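Local coordinates for protein serine protease inhibitor (Schistosoma haematobium, PDB 3STO) that probably inhibits serine proteases by the suicide mechanism of the serpin family, at residues 296-301 with 344-349; 255-260 with 379-384; 24-29 with 39-44. One frame throughout, in Å; residues are numbered along the deposited sequence.

Contact 1: 296-301 with 344-349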
loop_
_atom_site.group_PDB
_atom_site.type_symbol
_atom_site.label_atom_id
_atom_site.label_comp_id
_atom_site.label_asym_id
_atom_site.label_seq_id
_atom_site.Cartn_x
_atom_site.Cartn_y
_atom_site.Cartn_z
ATOM N N PRO A 296 -13.214 1.029 -15.950
ATOM C CA PRO A 296 -14.051 0.080 -15.205
ATOM C C PRO A 296 -14.271 0.503 -13.728
ATOM O O PRO A 296 -13.377 1.041 -13.066
ATOM C CB PRO A 296 -13.230 -1.228 -15.274
ATOM C CG PRO A 296 -12.205 -0.997 -16.316
ATOM C CD PRO A 296 -11.920 0.439 -16.345
ATOM N N LYS A 297 -15.463 0.257 -13.210
ATOM C CA LYS A 297 -15.645 0.337 -11.786
ATOM C C LYS A 297 -15.304 -1.049 -11.227
ATOM O O LYS A 297 -15.672 -2.063 -11.789
ATOM C CB LYS A 297 -17.050 0.778 -11.414
ATOM C CG LYS A 297 -18.080 -0.239 -11.598
ATOM C CD LYS A 297 -19.460 0.396 -11.429
ATOM C CE LYS A 297 -19.545 1.225 -10.160
ATOM N NZ LYS A 297 -20.974 1.609 -9.861
ATOM N N PHE A 298 -14.530 -1.086 -10.150
ATOM C CA PHE A 298 -14.096 -2.353 -9.583
ATOM C C PHE A 298 -13.696 -2.206 -8.130
ATOM O O PHE A 298 -13.498 -1.086 -7.600
ATOM C CB PHE A 298 -12.914 -2.932 -10.368
ATOM C CG PHE A 298 -11.684 -2.066 -10.347
ATOM C CD1 PHE A 298 -11.551 -1.005 -11.231
ATOM C CD2 PHE A 298 -10.669 -2.302 -9.437
ATOM C CE1 PHE A 298 -10.411 -0.203 -11.204
ATOM C CE2 PHE A 298 -9.524 -1.488 -9.398
ATOM C CZ PHE A 298 -9.403 -0.442 -10.283
ATOM N N THR A 299 -13.580 -3.349 -7.476
ATOM C CA THR A 299 -12.936 -3.336 -6.187
ATOM C C THR A 299 -12.039 -4.533 -5.999
ATOM O O THR A 299 -12.489 -5.668 -6.144
ATOM C CB THR A 299 -13.936 -3.133 -5.022
ATOM O OG1 THR A 299 -13.603 -4.005 -3.942
ATOM C CG2 THR A 299 -15.345 -3.358 -5.462
ATOM N N LEU A 300 -10.763 -4.271 -5.733
ATOM C CA LEU A 300 -9.823 -5.334 -5.339
ATOM C C LEU A 300 -9.654 -5.411 -3.844
ATOM O O LEU A 300 -9.457 -4.392 -3.158
ATOM C CB LEU A 300 -8.410 -5.146 -5.903
ATOM C CG LEU A 300 -8.124 -4.817 -7.345
ATOM C CD1 LEU A 300 -6.627 -4.954 -7.555
ATOM C CD2 LEU A 300 -8.923 -5.705 -8.288
ATOM N N LYS A 301 -9.691 -6.639 -3.354
ATOM C CA LYS A 301 -9.257 -6.964 -1.996
ATOM C C LYS A 301 -8.086 -7.937 -2.039
ATOM O O LYS A 301 -7.970 -8.752 -2.941
ATOM C CB LYS A 301 -10.417 -7.560 -1.214
ATOM C CG LYS A 301 -11.408 -6.513 -0.979
ATOM C CD LYS A 301 -12.680 -6.999 -0.300
ATOM C CE LYS A 301 -13.746 -5.910 -0.535
ATOM N NZ LYS A 301 -15.065 -6.111 0.234
ATOM N N ASN A 344 -5.454 -5.277 2.012
ATOM C CA ASN A 344 -5.730 -4.065 1.226
ATOM C C ASN A 344 -7.104 -4.099 0.538
ATOM O O ASN A 344 -7.639 -5.162 0.205
ATOM C CB ASN A 344 -4.651 -3.848 0.143
ATOM C CG ASN A 344 -3.241 -3.753 0.709
ATOM O OD1 ASN A 344 -2.877 -2.746 1.308
ATOM N ND2 ASN A 344 -2.438 -4.804 0.514
ATOM N N VAL A 345 -7.670 -2.922 0.317
ATOM C CA VAL A 345 -8.856 -2.790 -0.532
ATOM C C VAL A 345 -8.722 -1.586 -1.453
ATOM O O VAL A 345 -8.290 -0.521 -1.019
ATOM C CB VAL A 345 -10.157 -2.689 0.267
ATOM C CG1 VAL A 345 -10.049 -1.629 1.347
ATOM C CG2 VAL A 345 -11.344 -2.412 -0.690
ATOM N N LEU A 346 -9.040 -1.798 -2.730
ATOM C CA LEU A 346 -9.112 -0.738 -3.733
ATOM C C LEU A 346 -10.496 -0.793 -4.353
ATOM O O LEU A 346 -10.784 -1.664 -5.167
ATOM C CB LEU A 346 -8.048 -0.931 -4.828
ATOM C CG LEU A 346 -7.931 0.119 -5.963
ATOM C CD1 LEU A 346 -7.634 1.532 -5.442
ATOM C CD2 LEU A 346 -6.856 -0.275 -6.981
ATOM N N LYS A 347 -11.360 0.122 -3.939
ATOM C CA LYS A 347 -12.707 0.230 -4.493
ATOM C C LYS A 347 -12.880 1.512 -5.338
ATOM O O LYS A 347 -12.839 2.641 -4.818
ATOM C CB LYS A 347 -13.729 0.161 -3.361
ATOM C CG LYS A 347 -15.110 0.564 -3.740
ATOM C CD LYS A 347 -16.001 0.541 -2.518
ATOM C CE LYS A 347 -17.373 1.147 -2.818
ATOM N NZ LYS A 347 -18.063 1.609 -1.573
ATOM N N LEU A 348 -13.069 1.346 -6.640
ATOM C CA LEU A 348 -13.265 2.504 -7.520
ATOM C C LEU A 348 -14.710 2.564 -8.021
ATOM O O LEU A 348 -15.272 1.560 -8.443
ATOM C CB LEU A 348 -12.333 2.388 -8.720
ATOM C CG LEU A 348 -11.465 3.531 -9.210
ATOM C CD1 LEU A 348 -10.243 3.624 -8.340
ATOM C CD2 LEU A 348 -11.054 3.200 -10.638
ATOM N N ASN A 349 -15.317 3.737 -7.967
ATOM C CA ASN A 349 -16.651 3.917 -8.492
ATOM C C ASN A 349 -16.758 5.361 -8.972
ATOM O O ASN A 349 -15.745 6.054 -9.034
ATOM C CB ASN A 349 -17.733 3.529 -7.453
ATOM C CG ASN A 349 -17.732 4.443 -6.229
ATOM O OD1 ASN A 349 -17.205 5.548 -6.272
ATOM N ND2 ASN A 349 -18.333 3.990 -5.139
#

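Contact 2: 255-260 with 379-384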
loop_
_atom_site.group_PDB
_atom_site.type_symbol
_atom_site.label_atom_id
_atom_site.label_comp_id
_atom_site.label_asym_id
_atom_site.label_seq_id
_atom_site.Cartn_x
_atom_site.Cartn_y
_atom_site.Cartn_z
ATOM N N PHE A 255 -5.000 9.661 -9.001
ATOM C CA PHE A 255 -5.067 8.289 -9.462
ATOM C C PHE A 255 -4.399 8.204 -10.809
ATOM O O PHE A 255 -4.866 8.820 -11.748
ATOM C CB PHE A 255 -6.512 7.858 -9.582
ATOM C CG PHE A 255 -6.692 6.413 -9.899
ATOM C CD1 PHE A 255 -6.303 5.427 -8.980
ATOM C CD2 PHE A 255 -7.346 6.033 -11.060
ATOM C CE1 PHE A 255 -6.517 4.046 -9.248
ATOM C CE2 PHE A 255 -7.561 4.666 -11.353
ATOM C CZ PHE A 255 -7.137 3.676 -10.428
ATOM N N VAL A 256 -3.282 7.484 -10.881
ATOM C CA VAL A 256 -2.487 7.374 -12.088
ATOM C C VAL A 256 -2.771 6.029 -12.755
ATOM O O VAL A 256 -2.636 4.997 -12.113
ATOM C CB VAL A 256 -0.998 7.543 -11.766
ATOM C CG1 VAL A 256 -0.117 7.277 -13.020
ATOM C CG2 VAL A 256 -0.750 8.958 -11.183
ATOM N N ILE A 257 -3.211 6.058 -14.021
ATOM C CA ILE A 257 -3.439 4.844 -14.804
ATOM C C ILE A 257 -2.374 4.710 -15.853
ATOM O O ILE A 257 -2.033 5.666 -16.544
ATOM C CB ILE A 257 -4.830 4.802 -15.444
ATOM C CG1 ILE A 257 -5.897 5.183 -14.397
ATOM C CG2 ILE A 257 -5.125 3.420 -16.095
ATOM C CD1 ILE A 257 -7.103 5.884 -15.021
ATOM N N VAL A 258 -1.791 3.522 -15.920
ATOM C CA VAL A 258 -0.765 3.247 -16.901
ATOM C C VAL A 258 -1.304 2.205 -17.873
ATOM O O VAL A 258 -1.494 1.046 -17.503
ATOM C CB VAL A 258 0.534 2.714 -16.272
ATOM C CG1 VAL A 258 1.599 2.548 -17.348
ATOM C CG2 VAL A 258 1.032 3.658 -15.190
ATOM N N LEU A 259 -1.552 2.633 -19.109
ATOM C CA LEU A 259 -2.253 1.802 -20.083
ATOM C C LEU A 259 -1.309 1.437 -21.219
ATOM O O LEU A 259 -0.834 2.304 -21.957
ATOM C CB LEU A 259 -3.518 2.511 -20.614
ATOM C CG LEU A 259 -4.460 1.649 -21.466
ATOM C CD1 LEU A 259 -5.103 0.500 -20.640
ATOM C CD2 LEU A 259 -5.544 2.489 -22.127
ATOM N N PRO A 260 -1.018 0.140 -21.354
ATOM C CA PRO A 260 -0.201 -0.331 -22.483
ATOM C C PRO A 260 -0.826 0.072 -23.818
ATOM O O PRO A 260 -2.057 0.075 -23.968
ATOM C CB PRO A 260 -0.242 -1.842 -22.325
ATOM C CG PRO A 260 -0.518 -2.057 -20.863
ATOM C CD PRO A 260 -1.488 -0.973 -20.507
ATOM N N HIS A 379 -8.358 -3.280 -21.277
ATOM C CA HIS A 379 -7.452 -4.417 -21.148
ATOM C C HIS A 379 -6.574 -4.157 -19.892
ATOM O O HIS A 379 -6.624 -3.053 -19.339
ATOM C CB HIS A 379 -6.624 -4.606 -22.448
ATOM C CG HIS A 379 -5.989 -3.352 -22.965
ATOM N ND1 HIS A 379 -4.649 -3.075 -22.813
ATOM C CD2 HIS A 379 -6.514 -2.297 -23.655
ATOM C CE1 HIS A 379 -4.373 -1.912 -23.386
ATOM N NE2 HIS A 379 -5.485 -1.427 -23.912
ATOM N N PRO A 380 -5.793 -5.157 -19.433
ATOM C CA PRO A 380 -5.058 -5.026 -18.145
ATOM C C PRO A 380 -4.152 -3.793 -18.026
ATOM O O PRO A 380 -3.470 -3.364 -18.958
ATOM C CB PRO A 380 -4.245 -6.331 -18.061
ATOM C CG PRO A 380 -5.134 -7.333 -18.842
ATOM C CD PRO A 380 -5.622 -6.509 -20.021
ATOM N N PHE A 381 -4.166 -3.205 -16.846
ATOM C CA PHE A 381 -3.487 -1.938 -16.657
ATOM C C PHE A 381 -2.840 -1.852 -15.281
ATOM O O PHE A 381 -3.194 -2.574 -14.352
ATOM C CB PHE A 381 -4.474 -0.791 -16.826
ATOM C CG PHE A 381 -5.640 -0.846 -15.864
ATOM C CD1 PHE A 381 -6.736 -1.673 -16.109
ATOM C CD2 PHE A 381 -5.646 -0.074 -14.716
ATOM C CE1 PHE A 381 -7.813 -1.699 -15.252
ATOM C CE2 PHE A 381 -6.730 -0.105 -13.839
ATOM C CZ PHE A 381 -7.817 -0.910 -14.109
ATOM N N ILE A 382 -1.905 -0.932 -15.153
ATOM C CA ILE A 382 -1.286 -0.675 -13.863
ATOM C C ILE A 382 -1.756 0.687 -13.356
ATOM O O ILE A 382 -1.889 1.643 -14.117
ATOM C CB ILE A 382 0.267 -0.837 -13.961
ATOM C CG1 ILE A 382 0.607 -2.329 -13.814
ATOM C CG2 ILE A 382 1.013 -0.004 -12.928
ATOM C CD1 ILE A 382 1.303 -2.870 -14.966
ATOM N N CYS A 383 -2.067 0.763 -12.079
ATOM C CA CYS A 383 -2.503 2.030 -11.533
ATOM C C CYS A 383 -1.902 2.318 -10.148
ATOM O O CYS A 383 -1.408 1.409 -9.461
ATOM C CB CYS A 383 -4.024 2.126 -11.531
ATOM S SG CYS A 383 -4.785 0.923 -10.493
ATOM N N PHE A 384 -1.930 3.591 -9.760
ATOM C CA PHE A 384 -1.339 4.031 -8.510
ATOM C C PHE A 384 -2.206 5.076 -7.858
ATOM O O PHE A 384 -2.884 5.834 -8.546
ATOM C CB PHE A 384 -0.010 4.687 -8.792
ATOM C CG PHE A 384 0.981 3.806 -9.511
ATOM C CD1 PHE A 384 1.850 2.966 -8.781
ATOM C CD2 PHE A 384 1.105 3.871 -10.880
ATOM C CE1 PHE A 384 2.802 2.197 -9.401
ATOM C CE2 PHE A 384 2.056 3.088 -11.545
ATOM C CZ PHE A 384 2.915 2.255 -10.801
#

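Contact 3: 24-29 with 39-44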
loop_
_atom_site.group_PDB
_atom_site.type_symbol
_atom_site.label_atom_id
_atom_site.label_comp_id
_atom_site.label_asym_id
_atom_site.label_seq_id
_atom_site.Cartn_x
_atom_site.Cartn_y
_atom_site.Cartn_z
ATOM N N HIS A 24 11.574 0.800 -3.235
ATOM C CA HIS A 24 12.076 0.147 -4.437
ATOM C C HIS A 24 12.463 -1.318 -4.210
ATOM O O HIS A 24 12.093 -2.181 -4.994
ATOM C CB HIS A 24 13.261 0.932 -5.039
ATOM C CG HIS A 24 13.708 0.413 -6.373
ATOM N ND1 HIS A 24 14.933 0.721 -6.924
ATOM C CD2 HIS A 24 13.078 -0.399 -7.267
ATOM C CE1 HIS A 24 15.040 0.130 -8.108
ATOM N NE2 HIS A 24 13.933 -0.559 -8.334
ATOM N N ALA A 25 13.174 -1.591 -3.116
ATOM C CA ALA A 25 13.622 -2.938 -2.808
ATOM C C ALA A 25 12.421 -3.809 -2.572
ATOM O O ALA A 25 12.345 -4.966 -3.025
ATOM C CB ALA A 25 14.528 -2.941 -1.555
ATOM N N TYR A 26 11.471 -3.255 -1.842
ATOM C CA TYR A 26 10.276 -4.007 -1.554
ATOM C C TYR A 26 9.467 -4.319 -2.848
ATOM O O TYR A 26 8.934 -5.413 -3.015
ATOM C CB TYR A 26 9.442 -3.270 -0.527
ATOM C CG TYR A 26 8.043 -3.779 -0.442
ATOM C CD1 TYR A 26 7.772 -4.983 0.208
ATOM C CD2 TYR A 26 6.979 -3.080 -1.041
ATOM C CE1 TYR A 26 6.474 -5.486 0.292
ATOM C CE2 TYR A 26 5.671 -3.557 -0.961
ATOM C CZ TYR A 26 5.431 -4.771 -0.287
ATOM O OH TYR A 26 4.163 -5.284 -0.167
ATOM N N LEU A 27 9.389 -3.364 -3.765
ATOM C CA LEU A 27 8.543 -3.548 -4.950
ATOM C C LEU A 27 9.185 -4.465 -5.993
ATOM O O LEU A 27 8.498 -5.293 -6.542
ATOM C CB LEU A 27 8.109 -2.202 -5.548
ATOM C CG LEU A 27 7.049 -1.385 -4.803
ATOM C CD1 LEU A 27 6.931 -0.006 -5.401
ATOM C CD2 LEU A 27 5.700 -2.062 -4.804
ATOM N N SER A 28 10.500 -4.372 -6.212
ATOM C CA SER A 28 11.157 -5.297 -7.143
ATOM C C SER A 28 11.103 -6.737 -6.724
ATOM O O SER A 28 11.291 -7.609 -7.546
ATOM C CB SER A 28 12.612 -4.957 -7.422
ATOM O OG SER A 28 13.217 -4.408 -6.290
ATOM N N THR A 29 10.821 -7.008 -5.466
ATOM C CA THR A 29 10.823 -8.387 -5.033
ATOM C C THR A 29 9.416 -8.919 -5.010
ATOM O O THR A 29 9.130 -9.971 -5.559
ATOM C CB THR A 29 11.470 -8.570 -3.638
ATOM O OG1 THR A 29 12.858 -8.209 -3.717
ATOM C CG2 THR A 29 11.330 -10.038 -3.186
ATOM N N PHE A 39 -2.705 -7.574 -8.540
ATOM C CA PHE A 39 -1.781 -7.265 -7.479
ATOM C C PHE A 39 -2.141 -5.914 -6.855
ATOM O O PHE A 39 -2.526 -4.986 -7.563
ATOM C CB PHE A 39 -0.339 -7.246 -7.999
ATOM C CG PHE A 39 0.635 -6.819 -6.976
ATOM C CD1 PHE A 39 1.080 -7.723 -6.003
ATOM C CD2 PHE A 39 1.076 -5.495 -6.933
ATOM C CE1 PHE A 39 2.002 -7.325 -4.993
ATOM C CE2 PHE A 39 1.993 -5.078 -5.935
ATOM C CZ PHE A 39 2.462 -6.002 -4.960
ATOM N N LEU A 40 -1.995 -5.807 -5.539
ATOM C CA LEU A 40 -2.320 -4.576 -4.826
ATOM C C LEU A 40 -1.419 -4.476 -3.586
ATOM O O LEU A 40 -1.340 -5.409 -2.803
ATOM C CB LEU A 40 -3.803 -4.604 -4.431
ATOM C CG LEU A 40 -4.374 -3.525 -3.529
ATOM C CD1 LEU A 40 -4.119 -2.178 -4.130
ATOM C CD2 LEU A 40 -5.856 -3.728 -3.286
ATOM N N THR A 41 -0.717 -3.362 -3.427
ATOM C CA THR A 41 0.064 -3.142 -2.225
ATOM C C THR A 41 0.276 -1.668 -1.829
ATOM O O THR A 41 0.334 -0.769 -2.676
ATOM C CB THR A 41 1.468 -3.799 -2.333
ATOM O OG1 THR A 41 2.051 -3.916 -1.026
ATOM C CG2 THR A 41 2.385 -2.963 -3.261
ATOM N N CYS A 42 0.465 -1.460 -0.523
ATOM C CA CYS A 42 0.856 -0.163 0.040
ATOM C C CYS A 42 2.196 -0.176 0.810
ATOM O O CYS A 42 2.259 -0.527 1.994
ATOM C CB CYS A 42 -0.251 0.366 0.937
ATOM S SG CYS A 42 0.442 1.618 2.042
ATOM N N PRO A 43 3.271 0.225 0.142
ATOM C CA PRO A 43 4.643 0.061 0.662
ATOM C C PRO A 43 4.959 0.810 1.948
ATOM O O PRO A 43 5.846 0.360 2.693
ATOM C CB PRO A 43 5.521 0.597 -0.475
ATOM C CG PRO A 43 4.639 0.613 -1.667
ATOM C CD PRO A 43 3.248 0.802 -1.210
ATOM N N LEU A 44 4.269 1.920 2.215
ATOM C CA LEU A 44 4.567 2.710 3.424
ATOM C C LEU A 44 3.991 2.062 4.688
ATOM O O LEU A 44 4.476 2.262 5.787
ATOM C CB LEU A 44 4.088 4.173 3.293
ATOM C CG LEU A 44 4.746 5.027 2.207
ATOM C CD1 LEU A 44 4.257 6.462 2.300
ATOM C CD2 LEU A 44 6.260 4.994 2.290
#

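Contact 1: 296-301 with 344-349
F298 holds its CG between its own backbone N and carbonyl carbon (chi1 62°), and this turns the ring toward L346 and L348. L346 instead has CG anti to its backbone N; chi1 -178° carries the branch point toward the phenylalanine, and the CD2 methyl does the touching. The ring is gripped from two directions. At its edge, near the ring plane, F298 CE2 meets L346 CD2 at 3.8 Å. Over one face, toward the rim, lies L348 CB, and L348 CD2 comes to 3.5 Å from F298 CE1. F298 and L348 run side by side and point the same way. L300 and L346 form a hydrogen-bonded antiparallel pair, with L346 N donating to L300 O at 2.7 Å. L300 N returns a bond to L346 O at 2.7 Å, but more bent.

The two segments are neighbouring antiparallel strands of the large central sheet A of the serpin fold. As in other serpins, strand 339-348 leads toward the reactive-centre loop, and its end near N349 is consistent with the breach region. L40, M395 and A397 touch L346 on the side where F298, L300 and L348 also point, so this face is buried against strands 39-41 and 392-399.

The other face is more polar. T299 and K347 are a non-hydrogen-bonded pair, and T299 CB packs on K347 CB at 3.7 Å. T299 CA makes a CA-H...O contact with L346 O. K347 extends past this point, and its NZ bonds to A355 O. K301 CG lies alongside V345 CG2 at 4.1 Å, while its NZ reaches L171 O. At the far end K297 CE touches N349 CB at 4.0 Å. K297 NZ goes on to a salt bridge with E350, and N349 O accepts from W198 NE1.

Contact 2: 255-260 with 379-384
This contact belongs to the core of sheet B of the serpin fold, where strands 253-260 and 381-387 lie antiparallel. V258 and I382 form a hydrogen-bonded pair: V258 N donates to I382 O at 2.6 Å, and I382 N to V258 O. V256 and F384 exchange a second such pair of bonds. V256, V258, I382 and F384 share one face of the sheet, which A269 and L272 of helix 269-273 help to cover. There V258 CG2 meets the edge of the F384 ring, in its plane, 3.8 Å from F384 CE2.

On the opposite face C383 SG lies 3.6 Å from F255 CZ, an oblique sulfur-aromatic contact. C383 points to this face, and chi1 64° sets the sulfur between its N and carbonyl carbon, beside the F255 ring. Further along, I257 CG2 touches F381 CD2 at 3.8 Å. Strands 241-247 and 392-399 flank the pair, so both segments are interior strands.

Before F381 in sequence, H379 lies beside L259 and P260 at the end of strand 253-260. L259 CD1 makes a CH-pi contact over one ring face, 4.0 Å from the centroid. P260 O lies in the ring plane at its edge, 3.1 Å from H379 CE1.

Contact 3: 24-29 with 39-44
Y26 and L27 of helix 18-30 pack on T41 and P43, where the short strand 39-41 of serpin sheet B runs into helix 43-55. This is the inner side of the first helix of the serpin fold, laid against the sheet and the start of the next helix. All four touching residues are buried.

Y26 carries most of the contact. Its CG stands anti to the backbone N (chi1 165°), and the ring reaches straight toward the strand. Y26 OH donates to T41 OG1 at 2.7 Å. The threonine oxygen lies at the ring edge, in the ring plane. T41 has OG1 anti to its own backbone N (chi1 -163°), and this turns the hydroxyl toward the tyrosine. T41 OG1 in turn bonds to Q342 OE1, so a chain of hydrogen bonds runs from Y26 through T41 to Q342 of strand 339-348. Q342 NE2 is held by C42 O. The meeting of these strands with the start of helix 43-55 is consistent with the shutter region of serpins. C42 sits at the N-cap of that helix, and its side chain caps a backbone N.

P43 crosses the Y26 side chain at about a right angle, with P43 CB 4.0 Å from Y26 CD2. L306 and T309 also touch this tyrosine.

L27 follows, and its CB bond does not aim at the strand, but the end of its side chain comes nearer. L27 CD2 lies 3.8 Å from T41 CG2 and 4.3 Å from P43 CG.

Overall arrangement
From the N terminus, contact 3 comes first and closes a short loop of nine residues, tying helix 18-30 to strand 39-41 and the start of helix 43-55. Contact 2 opens next at 255-260. Contact 1 opens at 296-301 and closes at 344-349, before contact 2 closes at 379-384. Contact 1 is thus nested within contact 2, contact 3 precedes both, and none cross. Contact 1 in sheet A packs on contact 2 in sheet B through L348 on F255, F298 on F381 and L346 on C383. L40 of contact 3 touches L300 and L346. Contacts 2 and 3 do not touch; their nearest atoms are about 6 Å apart.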